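Long-range contacts in argonaute protein (Marinitoga piezophila, PDB 5I4A), which uses short 5'-hydroxyl RNA guides to bind complementary DNA or RNA targets and cleave them, acting as an RNA-guided nuclease of the Argonaute family: residues I13-K18 / K85-T90; Y21-D26 / S47-W52; D283-S288 / A330-F335; I472-K477 / I497-K502. All coordinates share one frame; numbering follows the deposited sequence.

Interaction 1: I13-K18 / K85-T90; sequences IPKKIK and KLFVKT
Ile17 of strand 16-18 comes nearest Phe87 of helix 85-90, with 6.2 Å between their CA atoms, and the short axes of the two elements cross at 66°. This is helix-on-sheet packing inside the N-terminal domain, where helix 84-101 lies against a four-stranded antiparallel sheet. Ile17 supplies the strand's share: its CD1 sits 3.6 Å from Phe87 CD1 and meets Thr90 CB tip to tip. On the helix, Phe87 has CG anti to the backbone N (chi1 178°), which carries the ring to the bend formed by Ile13 to Lys16. There Phe87 CZ meets Ile13 CD1 at 3.8 Å and Lys15 CD at 3.9 Å, both approaching obliquely, while Pro14 O lies at the ring edge, 3.6 Å from CE1. Lys15 is the centre of an inverse gamma turn and folds back so that its NZ bonds to Ile13 O, leaving its aliphatic part for the ring. Cutting the Phe87 ring back to an alanine methyl is likely to open a gap between Ile13, Lys15 and Ile17 and leave Tyr144 without its ring partner. Elsewhere on the helix, Val88 and Lys89 pack on the bound RNA. Leu86 O is gripped twice, by Thr90 OG1 at 2.6 Å and by Thr90 N, which arrive from opposite faces of its carbonyl plane.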
# COMPACT_ATOMS: atom_id res chain seq x y z
N ILE A 13 -2.28 17.23 27.40
CA ILE A 13 -2.57 18.66 27.27
C ILE A 13 -4.07 18.86 27.43
O ILE A 13 -4.85 17.90 27.29
CB ILE A 13 -2.11 19.23 25.91
CG1 ILE A 13 -2.92 18.61 24.77
CG2 ILE A 13 -0.62 19.03 25.69
CD1 ILE A 13 -2.71 19.31 23.44
N PRO A 14 -4.50 20.08 27.73
CA PRO A 14 -5.95 20.35 27.77
C PRO A 14 -6.61 20.00 26.44
O PRO A 14 -6.10 20.32 25.37
CB PRO A 14 -6.01 21.86 28.05
CG PRO A 14 -4.76 22.14 28.81
CD PRO A 14 -3.72 21.22 28.25
N LYS A 15 -7.76 19.34 26.53
CA LYS A 15 -8.51 18.94 25.34
C LYS A 15 -9.35 20.11 24.82
O LYS A 15 -10.58 20.06 24.76
CB LYS A 15 -9.39 17.73 25.63
CG LYS A 15 -8.65 16.44 25.96
CD LYS A 15 -7.25 16.39 25.37
CE LYS A 15 -6.52 15.13 25.79
NZ LYS A 15 -5.04 15.25 25.63
N LYS A 16 -8.66 21.18 24.45
CA LYS A 16 -9.32 22.38 23.98
C LYS A 16 -8.37 23.16 23.07
O LYS A 16 -7.15 23.05 23.20
CB LYS A 16 -9.77 23.26 25.15
CG LYS A 16 -8.64 23.71 26.05
CD LYS A 16 -9.13 24.60 27.18
CE LYS A 16 -9.81 23.79 28.27
NZ LYS A 16 -10.27 24.66 29.39
N ILE A 17 -8.95 23.93 22.17
CA ILE A 17 -8.21 24.76 21.22
C ILE A 17 -8.56 26.22 21.49
O ILE A 17 -9.73 26.56 21.70
CB ILE A 17 -8.54 24.38 19.76
CG1 ILE A 17 -8.14 22.93 19.49
CG2 ILE A 17 -7.86 25.33 18.78
CD1 ILE A 17 -6.71 22.61 19.88
N LYS A 18 -7.54 27.07 21.50
CA LYS A 18 -7.71 28.50 21.67
C LYS A 18 -7.47 29.20 20.34
O LYS A 18 -6.49 28.89 19.65
CB LYS A 18 -6.77 29.05 22.74
CG LYS A 18 -6.92 30.55 22.98
CD LYS A 18 -6.74 30.92 24.44
CE LYS A 18 -5.32 31.40 24.74
NZ LYS A 18 -5.18 31.84 26.15
N LYS A 85 -11.74 17.14 14.85
CA LYS A 85 -10.79 17.35 13.76
C LYS A 85 -9.98 18.62 13.97
O LYS A 85 -8.79 18.66 13.65
CB LYS A 85 -11.53 17.39 12.42
CG LYS A 85 -12.27 16.10 12.11
CD LYS A 85 -12.55 15.94 10.63
CE LYS A 85 -12.55 14.46 10.25
NZ LYS A 85 -13.39 13.65 11.18
N LEU A 86 -10.61 19.67 14.51
CA LEU A 86 -9.87 20.90 14.78
C LEU A 86 -8.77 20.67 15.81
O LEU A 86 -7.66 21.19 15.66
CB LEU A 86 -10.83 21.99 15.27
CG LEU A 86 -10.23 23.35 15.64
CD1 LEU A 86 -9.41 23.90 14.49
CD2 LEU A 86 -11.33 24.32 16.03
N PHE A 87 -9.06 19.89 16.85
CA PHE A 87 -8.04 19.58 17.84
C PHE A 87 -6.87 18.83 17.22
O PHE A 87 -5.71 19.13 17.49
CB PHE A 87 -8.65 18.78 18.99
CG PHE A 87 -7.65 18.38 20.05
CD1 PHE A 87 -7.34 19.25 21.08
CD2 PHE A 87 -7.03 17.15 20.02
CE1 PHE A 87 -6.42 18.90 22.05
CE2 PHE A 87 -6.12 16.78 20.98
CZ PHE A 87 -5.81 17.66 22.00
N VAL A 88 -7.17 17.84 16.37
CA VAL A 88 -6.12 17.04 15.75
C VAL A 88 -5.32 17.88 14.76
O VAL A 88 -4.09 17.83 14.73
CB VAL A 88 -6.73 15.80 15.07
CG1 VAL A 88 -5.68 15.06 14.25
CG2 VAL A 88 -7.35 14.87 16.10
N LYS A 89 -6.02 18.67 13.94
CA LYS A 89 -5.34 19.56 13.00
C LYS A 89 -4.42 20.51 13.75
O LYS A 89 -3.26 20.71 13.36
CB LYS A 89 -6.37 20.33 12.18
CG LYS A 89 -5.81 21.51 11.41
CD LYS A 89 -6.93 22.34 10.80
CE LYS A 89 -6.38 23.54 10.05
NZ LYS A 89 -7.48 24.34 9.44
N THR A 90 -4.91 21.11 14.83
CA THR A 90 -4.11 22.05 15.61
C THR A 90 -2.90 21.37 16.22
O THR A 90 -1.79 21.92 16.22
CB THR A 90 -4.97 22.69 16.69
OG1 THR A 90 -6.15 23.25 16.10
CG2 THR A 90 -4.20 23.79 17.41

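Interaction 2: Y21-D26 / S47-W52; sequences YFYNPD and SNDLVW
Asp49 opens the contact with its carbonyl oxygen, which lies at the edge of the Tyr23 ring, 3.0 Å from CD1. The same oxygen accepts from a water that in turn accepts from Asn24 N, so the two segments stay linked beyond the last direct backbone bond. Leu50 follows, its two methyls dividing the work: CD2 rests 3.8 Å from Tyr23 CB, and CD1 touches Tyr21 CD2. Val51 forms the antiparallel hydrogen-bonded pair with Phe22, joining strands 51-56 and 16-22 of the N-terminal sheet; Phe22 N reaches Val51 O at 2.7 Å and Val51 N reaches Phe22 O at 3.0 Å. The side chains of this pair face helix 29-40, where both touch Phe32. Trp52 stands in a non-hydrogen-bonded pair with Tyr21. Its CB lies over the Tyr21 face, 4.0 Å from the centroid, and the Tyr21 ring and the five-membered ring of Trp52 meet obliquely, their planes 47° apart. Tyr21 OH bonds to Glu76 on strand 74-79. The chemistry implies a division of labour: two backbone bonds set the register, while apolar and aromatic side chains cover both faces of the pair.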
# COMPACT_ATOMS: atom_id res chain seq x y z
N TYR A 21 -6.90 36.41 17.90
CA TYR A 21 -7.12 37.29 16.76
C TYR A 21 -6.15 38.47 16.81
O TYR A 21 -5.75 38.93 17.88
CB TYR A 21 -8.56 37.81 16.73
CG TYR A 21 -9.58 36.75 16.38
CD1 TYR A 21 -10.11 35.92 17.36
CD2 TYR A 21 -10.02 36.59 15.08
CE1 TYR A 21 -11.04 34.95 17.05
CE2 TYR A 21 -10.96 35.63 14.75
CZ TYR A 21 -11.46 34.81 15.74
OH TYR A 21 -12.40 33.85 15.43
N PHE A 22 -5.79 38.95 15.62
CA PHE A 22 -4.89 40.08 15.47
C PHE A 22 -5.39 40.95 14.32
O PHE A 22 -6.00 40.46 13.37
CB PHE A 22 -3.45 39.63 15.19
CG PHE A 22 -2.90 38.70 16.24
CD1 PHE A 22 -3.12 37.34 16.16
CD2 PHE A 22 -2.16 39.20 17.30
CE1 PHE A 22 -2.62 36.49 17.13
CE2 PHE A 22 -1.65 38.35 18.27
CZ PHE A 22 -1.89 36.99 18.18
N TYR A 23 -5.13 42.26 14.42
CA TYR A 23 -5.51 43.18 13.36
C TYR A 23 -4.37 44.15 13.08
O TYR A 23 -3.79 44.73 14.01
CB TYR A 23 -6.78 43.97 13.73
CG TYR A 23 -7.14 44.97 12.66
CD1 TYR A 23 -7.75 44.57 11.48
CD2 TYR A 23 -6.86 46.32 12.82
CE1 TYR A 23 -8.07 45.47 10.49
CE2 TYR A 23 -7.17 47.24 11.84
CZ TYR A 23 -7.78 46.81 10.68
OH TYR A 23 -8.09 47.72 9.70
N ASN A 24 -4.08 44.35 11.80
CA ASN A 24 -3.02 45.25 11.35
C ASN A 24 -3.60 46.17 10.29
O ASN A 24 -3.98 45.70 9.20
CB ASN A 24 -1.82 44.46 10.81
CG ASN A 24 -0.61 45.34 10.55
OD1 ASN A 24 -0.73 46.53 10.25
ND2 ASN A 24 0.58 44.74 10.64
N PRO A 25 -3.67 47.49 10.54
CA PRO A 25 -4.23 48.40 9.53
C PRO A 25 -3.27 48.72 8.39
O PRO A 25 -3.74 49.08 7.30
CB PRO A 25 -4.55 49.66 10.34
CG PRO A 25 -3.54 49.64 11.44
CD PRO A 25 -3.33 48.19 11.79
N ASP A 26 -1.96 48.59 8.60
CA ASP A 26 -0.98 48.98 7.59
C ASP A 26 -0.75 47.91 6.53
O ASP A 26 -0.01 48.17 5.57
CB ASP A 26 0.35 49.32 8.26
CG ASP A 26 0.21 50.34 9.36
OD1 ASP A 26 -0.39 51.41 9.11
OD2 ASP A 26 0.70 50.08 10.48
N SER A 47 -8.89 36.75 7.35
CA SER A 47 -10.23 37.07 6.88
C SER A 47 -10.16 38.29 5.97
O SER A 47 -9.09 38.62 5.44
CB SER A 47 -11.18 37.34 8.05
OG SER A 47 -12.39 37.93 7.61
N ASN A 48 -11.29 38.97 5.78
CA ASN A 48 -11.29 40.23 5.06
C ASN A 48 -10.62 41.34 5.84
O ASN A 48 -10.17 42.33 5.24
CB ASN A 48 -12.72 40.62 4.69
CG ASN A 48 -13.27 39.81 3.54
OD1 ASN A 48 -12.58 39.60 2.54
ND2 ASN A 48 -14.50 39.35 3.67
N ASP A 49 -10.53 41.22 7.17
CA ASP A 49 -9.83 42.21 7.99
C ASP A 49 -9.05 41.62 9.15
O ASP A 49 -8.06 42.23 9.57
CB ASP A 49 -10.82 43.25 8.53
CG ASP A 49 -11.37 44.16 7.45
OD1 ASP A 49 -12.27 43.72 6.70
OD2 ASP A 49 -10.91 45.32 7.35
N LEU A 50 -9.42 40.46 9.69
CA LEU A 50 -8.78 39.90 10.86
C LEU A 50 -7.90 38.70 10.50
O LEU A 50 -8.22 37.92 9.60
CB LEU A 50 -9.81 39.46 11.91
CG LEU A 50 -10.57 40.58 12.62
CD1 LEU A 50 -11.66 40.00 13.50
CD2 LEU A 50 -9.61 41.43 13.44
N VAL A 51 -6.78 38.58 11.21
CA VAL A 51 -5.88 37.44 11.11
C VAL A 51 -5.94 36.68 12.43
O VAL A 51 -5.90 37.30 13.50
CB VAL A 51 -4.45 37.88 10.79
CG1 VAL A 51 -3.46 36.75 11.04
CG2 VAL A 51 -4.35 38.37 9.36
N TRP A 52 -6.04 35.36 12.36
CA TRP A 52 -6.20 34.56 13.57
C TRP A 52 -5.30 33.32 13.53
O TRP A 52 -4.77 32.94 12.48
CB TRP A 52 -7.66 34.15 13.79
CG TRP A 52 -8.42 33.77 12.56
CD1 TRP A 52 -9.03 34.62 11.68
CD2 TRP A 52 -8.69 32.45 12.09
NE1 TRP A 52 -9.64 33.90 10.68
CE2 TRP A 52 -9.45 32.57 10.91
CE3 TRP A 52 -8.35 31.17 12.54
CZ2 TRP A 52 -9.88 31.46 10.18
CZ3 TRP A 52 -8.77 30.07 11.81
CH2 TRP A 52 -9.53 30.22 10.65
O HOH W 1 -5.33 42.51 9.92

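Interaction 3: D283-S288 / A330-F335; sequences DVFKYS and AAELGF
Glu332 O draws partners from the segment 283-288: a CA-H...O contact from Ser288 CA at 3.1 Å, and a bridging water that donates to it at 2.8 Å and also to Phe285 O. Glu332 stands in the last turn of helix 325-333 in the Mid domain, whereas Phe285 and Ser288 belong to the short helix 284-287 of linker L2 and the residue that ends it, so the contact ties linker to domain where two helices finish. The Mid helix closes in a Schellman motif, evidenced by Phe335 N bonding to Ala330 O and Gly334 N bonding to Ala331 O, with Gly334 at a phi of 99°. A beta carbon on Gly334 would be jammed against Leu333 O and would also fall too near Ser288 OG. Ser288 likewise leaves helical geometry with positive phi, and its OG comes 3.1 Å from Leu333 C. Around this polar seam the side chains interlock. The Glu332 chain runs extended beyond CG, crossing Phe285 at about a right angle and bringing OE2 within 3.5 Å of Phe285 CB; ring and carboxylate planes stand 79° apart. The Phe285 ring has a further partner in Lys416 of helix 412-424, a cation-pi pair. The CB of Leu333 points away from the linker, but the branch beyond turns back, CG being anti to the carbonyl carbon (chi1 -67°). Its CD2 thereby reaches both linker side chains, 3.9 Å from Val284 CG2 and 3.6 Å from Phe285 CD1.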
# COMPACT_ATOMS: atom_id res chain seq x y z
N ASP A 283 3.84 -26.44 1.19
CA ASP A 283 3.45 -27.84 1.30
C ASP A 283 2.33 -28.22 0.35
O ASP A 283 1.94 -29.39 0.33
CB ASP A 283 3.03 -28.17 2.74
CG ASP A 283 4.20 -28.52 3.61
OD1 ASP A 283 5.29 -28.78 3.06
OD2 ASP A 283 4.02 -28.55 4.85
N VAL A 284 1.81 -27.28 -0.44
CA VAL A 284 0.84 -27.62 -1.47
C VAL A 284 1.41 -28.66 -2.42
O VAL A 284 0.66 -29.49 -2.97
CB VAL A 284 0.37 -26.34 -2.21
CG1 VAL A 284 1.51 -25.75 -3.04
CG2 VAL A 284 -0.86 -26.62 -3.07
N PHE A 285 2.72 -28.65 -2.64
CA PHE A 285 3.37 -29.65 -3.48
C PHE A 285 3.52 -31.00 -2.80
O PHE A 285 3.80 -31.99 -3.48
CB PHE A 285 4.74 -29.15 -3.94
CG PHE A 285 4.68 -27.94 -4.82
CD1 PHE A 285 4.33 -28.05 -6.15
CD2 PHE A 285 4.98 -26.68 -4.31
CE1 PHE A 285 4.27 -26.93 -6.97
CE2 PHE A 285 4.93 -25.57 -5.12
CZ PHE A 285 4.57 -25.69 -6.46
N LYS A 286 3.35 -31.06 -1.48
CA LYS A 286 3.32 -32.34 -0.77
C LYS A 286 1.95 -32.99 -0.80
O LYS A 286 1.85 -34.21 -0.92
CB LYS A 286 3.74 -32.15 0.69
CG LYS A 286 5.24 -32.05 0.94
CD LYS A 286 5.52 -32.10 2.43
CE LYS A 286 6.97 -31.77 2.73
NZ LYS A 286 7.14 -31.40 4.17
N TYR A 287 0.88 -32.19 -0.70
CA TYR A 287 -0.46 -32.72 -0.45
C TYR A 287 -1.45 -32.33 -1.54
O TYR A 287 -2.65 -32.60 -1.37
CB TYR A 287 -0.95 -32.25 0.92
CG TYR A 287 0.06 -32.50 2.02
CD1 TYR A 287 0.30 -33.78 2.49
CD2 TYR A 287 0.76 -31.45 2.60
CE1 TYR A 287 1.22 -34.02 3.50
CE2 TYR A 287 1.69 -31.67 3.61
CZ TYR A 287 1.91 -32.96 4.05
OH TYR A 287 2.82 -33.20 5.06
N SER A 288 -0.99 -31.70 -2.62
CA SER A 288 -1.76 -31.43 -3.83
C SER A 288 -2.85 -30.38 -3.62
O SER A 288 -3.21 -30.08 -2.47
CB SER A 288 -2.38 -32.73 -4.36
OG SER A 288 -2.87 -32.57 -5.69
N ALA A 330 3.12 -30.19 -11.90
CA ALA A 330 1.71 -30.31 -12.28
C ALA A 330 1.09 -31.58 -11.69
O ALA A 330 -0.07 -31.57 -11.27
CB ALA A 330 1.57 -30.30 -13.80
N ALA A 331 1.85 -32.68 -11.67
CA ALA A 331 1.37 -33.89 -11.02
C ALA A 331 1.21 -33.67 -9.52
O ALA A 331 0.18 -34.05 -8.94
CB ALA A 331 2.33 -35.05 -11.30
N GLU A 332 2.21 -33.06 -8.88
CA GLU A 332 2.14 -32.82 -7.44
C GLU A 332 0.96 -31.93 -7.07
O GLU A 332 0.38 -32.09 -6.00
CB GLU A 332 3.45 -32.20 -6.95
CG GLU A 332 4.59 -33.19 -6.81
CD GLU A 332 5.94 -32.52 -6.66
OE1 GLU A 332 6.97 -33.20 -6.84
OE2 GLU A 332 5.98 -31.30 -6.35
N LEU A 333 0.60 -30.99 -7.95
CA LEU A 333 -0.51 -30.09 -7.66
C LEU A 333 -1.87 -30.69 -8.00
O LEU A 333 -2.89 -30.09 -7.66
CB LEU A 333 -0.31 -28.77 -8.41
CG LEU A 333 0.87 -27.94 -7.92
CD1 LEU A 333 0.97 -26.64 -8.69
CD2 LEU A 333 0.78 -27.68 -6.41
N GLY A 334 -1.91 -31.85 -8.65
CA GLY A 334 -3.15 -32.55 -8.88
C GLY A 334 -3.79 -32.37 -10.24
O GLY A 334 -4.98 -32.67 -10.38
N PHE A 335 -3.04 -31.90 -11.24
CA PHE A 335 -3.59 -31.80 -12.58
C PHE A 335 -3.77 -33.20 -13.17
O PHE A 335 -2.89 -34.05 -13.06
CB PHE A 335 -2.67 -30.97 -13.48
CG PHE A 335 -2.67 -29.50 -13.15
CD1 PHE A 335 -3.73 -28.70 -13.51
CD2 PHE A 335 -1.59 -28.93 -12.49
CE1 PHE A 335 -3.73 -27.35 -13.21
CE2 PHE A 335 -1.59 -27.58 -12.19
CZ PHE A 335 -2.66 -26.79 -12.55
O HOH W 2 1.58 -33.79 -4.20
O HOH W 3 -1.21 -34.92 -7.19

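Interaction 4: I472-K477 / I497-K502; sequences ILYIGK and IKAFEK
Tyr474 presents one ring face to helix 497-502, and Lys498 CB sits over it in a CH-pi contact, 4.2 Å from the ring centroid and 26° off the normal. Ala499 N lies above the same face, offset toward the rim, and Ala499 CB touches CD2 at 3.9 Å. From the next turn Lys502 brings its aliphatic chain, bent at chi2, so that CG lies 3.6 Å from Tyr474 CB while CE approaches the ring obliquely. At the phenol end, the doubly bent Lys498 chain curls round to place CE 3.1 Å from Tyr474 OH. Lys502 CB also meets the carbonyl of the preceding residue, 3.6 Å from Leu473 O. What positions these groups is a classic beta bulge: Leu473 and Tyr474 both stand opposite Ala465, which lets two consecutive side chains point toward the helix. With CG anti to the backbone N (chi1 174°), the ring then extends past Gly476, where a beta carbon would clash with Tyr474 OH. With a smaller alanine in place of Tyr474, the Lys498 and Lys502 chains would probably lose their packing surface and a gap would open beside Ala499. The short axes run nearly antiparallel at 161°; strand 472-482 is the outermost strand at one side of the central sheet of the PIWI domain's RNase H fold. Ile463 and Ala465 of the neighbouring strand 458-466 continue the floor beneath Ala499, and across the sheet Ile472 and Ile475 pack on helix 621-631, leaving strand 472-482 sandwiched between that helix and helix 485-507.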
# COMPACT_ATOMS: atom_id res chain seq x y z
N ILE A 472 -13.11 -15.09 -6.49
CA ILE A 472 -13.51 -13.71 -6.74
C ILE A 472 -14.91 -13.71 -7.33
O ILE A 472 -15.15 -14.26 -8.40
CB ILE A 472 -12.51 -13.01 -7.68
CG1 ILE A 472 -11.12 -13.04 -7.05
CG2 ILE A 472 -12.95 -11.58 -7.95
CD1 ILE A 472 -10.06 -12.42 -7.92
N LEU A 473 -15.85 -13.09 -6.61
CA LEU A 473 -17.24 -13.05 -7.05
C LEU A 473 -17.49 -11.95 -8.06
O LEU A 473 -18.31 -12.12 -8.97
CB LEU A 473 -18.16 -12.87 -5.84
CG LEU A 473 -18.20 -14.06 -4.90
CD1 LEU A 473 -19.03 -13.76 -3.67
CD2 LEU A 473 -18.76 -15.24 -5.65
N TYR A 474 -16.80 -10.82 -7.93
CA TYR A 474 -17.08 -9.66 -8.75
C TYR A 474 -15.98 -8.63 -8.56
O TYR A 474 -15.43 -8.49 -7.46
CB TYR A 474 -18.45 -9.05 -8.41
CG TYR A 474 -18.75 -7.75 -9.12
CD1 TYR A 474 -19.26 -7.75 -10.42
CD2 TYR A 474 -18.52 -6.53 -8.51
CE1 TYR A 474 -19.53 -6.57 -11.07
CE2 TYR A 474 -18.78 -5.34 -9.16
CZ TYR A 474 -19.29 -5.37 -10.44
OH TYR A 474 -19.56 -4.18 -11.09
N ILE A 475 -15.68 -7.91 -9.63
CA ILE A 475 -14.79 -6.75 -9.61
C ILE A 475 -15.44 -5.64 -10.41
O ILE A 475 -15.87 -5.87 -11.55
CB ILE A 475 -13.39 -7.08 -10.18
CG1 ILE A 475 -12.73 -8.21 -9.39
CG2 ILE A 475 -12.51 -5.84 -10.16
CD1 ILE A 475 -11.38 -8.62 -9.94
N GLY A 476 -15.53 -4.46 -9.83
CA GLY A 476 -16.04 -3.30 -10.53
C GLY A 476 -15.06 -2.15 -10.46
O GLY A 476 -14.42 -1.93 -9.43
N LYS A 477 -14.94 -1.42 -11.57
CA LYS A 477 -13.98 -0.33 -11.68
C LYS A 477 -14.60 0.80 -12.49
O LYS A 477 -15.26 0.56 -13.50
CB LYS A 477 -12.67 -0.79 -12.33
CG LYS A 477 -11.62 0.30 -12.45
CD LYS A 477 -10.34 -0.22 -13.10
CE LYS A 477 -9.26 0.85 -13.10
NZ LYS A 477 -7.97 0.36 -13.69
N ILE A 497 -24.44 -3.27 -5.10
CA ILE A 497 -25.58 -4.12 -5.43
C ILE A 497 -25.17 -5.19 -6.43
O ILE A 497 -25.65 -6.34 -6.37
CB ILE A 497 -26.75 -3.27 -5.95
CG1 ILE A 497 -27.25 -2.33 -4.86
CG2 ILE A 497 -27.89 -4.15 -6.45
CD1 ILE A 497 -28.47 -1.53 -5.25
N LYS A 498 -24.28 -4.85 -7.36
CA LYS A 498 -23.81 -5.82 -8.34
C LYS A 498 -23.07 -6.97 -7.67
O LYS A 498 -23.33 -8.14 -7.94
CB LYS A 498 -22.93 -5.13 -9.39
CG LYS A 498 -23.65 -4.05 -10.18
CD LYS A 498 -23.41 -4.18 -11.67
CE LYS A 498 -22.34 -3.21 -12.15
NZ LYS A 498 -21.99 -3.46 -13.57
N ALA A 499 -22.14 -6.64 -6.77
CA ALA A 499 -21.43 -7.68 -6.03
C ALA A 499 -22.39 -8.52 -5.20
O ALA A 499 -22.26 -9.75 -5.14
CB ALA A 499 -20.36 -7.05 -5.14
N PHE A 500 -23.35 -7.87 -4.54
CA PHE A 500 -24.38 -8.58 -3.79
C PHE A 500 -25.09 -9.60 -4.67
O PHE A 500 -25.26 -10.76 -4.28
CB PHE A 500 -25.38 -7.57 -3.23
CG PHE A 500 -26.02 -7.99 -1.94
CD1 PHE A 500 -27.04 -8.93 -1.92
CD2 PHE A 500 -25.62 -7.42 -0.74
CE1 PHE A 500 -27.63 -9.31 -0.73
CE2 PHE A 500 -26.21 -7.79 0.45
CZ PHE A 500 -27.22 -8.74 0.46
N GLU A 501 -25.50 -9.19 -5.87
CA GLU A 501 -26.22 -10.09 -6.76
C GLU A 501 -25.35 -11.26 -7.18
O GLU A 501 -25.84 -12.39 -7.32
CB GLU A 501 -26.72 -9.32 -7.98
CG GLU A 501 -28.09 -9.77 -8.47
CD GLU A 501 -29.16 -9.59 -7.41
OE1 GLU A 501 -29.20 -8.52 -6.77
OE2 GLU A 501 -29.96 -10.53 -7.21
N LYS A 502 -24.05 -11.02 -7.39
CA LYS A 502 -23.13 -12.10 -7.74
C LYS A 502 -23.11 -13.19 -6.68
O LYS A 502 -23.12 -14.38 -7.00
CB LYS A 502 -21.73 -11.53 -7.95
CG LYS A 502 -21.62 -10.55 -9.11
CD LYS A 502 -21.81 -11.26 -10.43
CE LYS A 502 -21.84 -10.28 -11.59
NZ LYS A 502 -22.14 -10.98 -12.87

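Interactions 1 and 2 share strand 16-22 and the N-terminal sheet, their centres about 22 Å apart; one covers the sheet with a helix through apolar packing, the other is made within it and is the only one of the four with direct backbone hydrogen bonds across its segments. Both are partly buried, as is interaction 4, in which a strand meets a helix through an aromatic face and lysine chains. Interaction 3 is a buried contact and joins two helix ends by a water bridge and apolar packing. It lies on the opposite side of the chain's centre from interactions 1 and 2, whereas interactions 3 and 4 are closer, with nearest atoms about 17 Å apart.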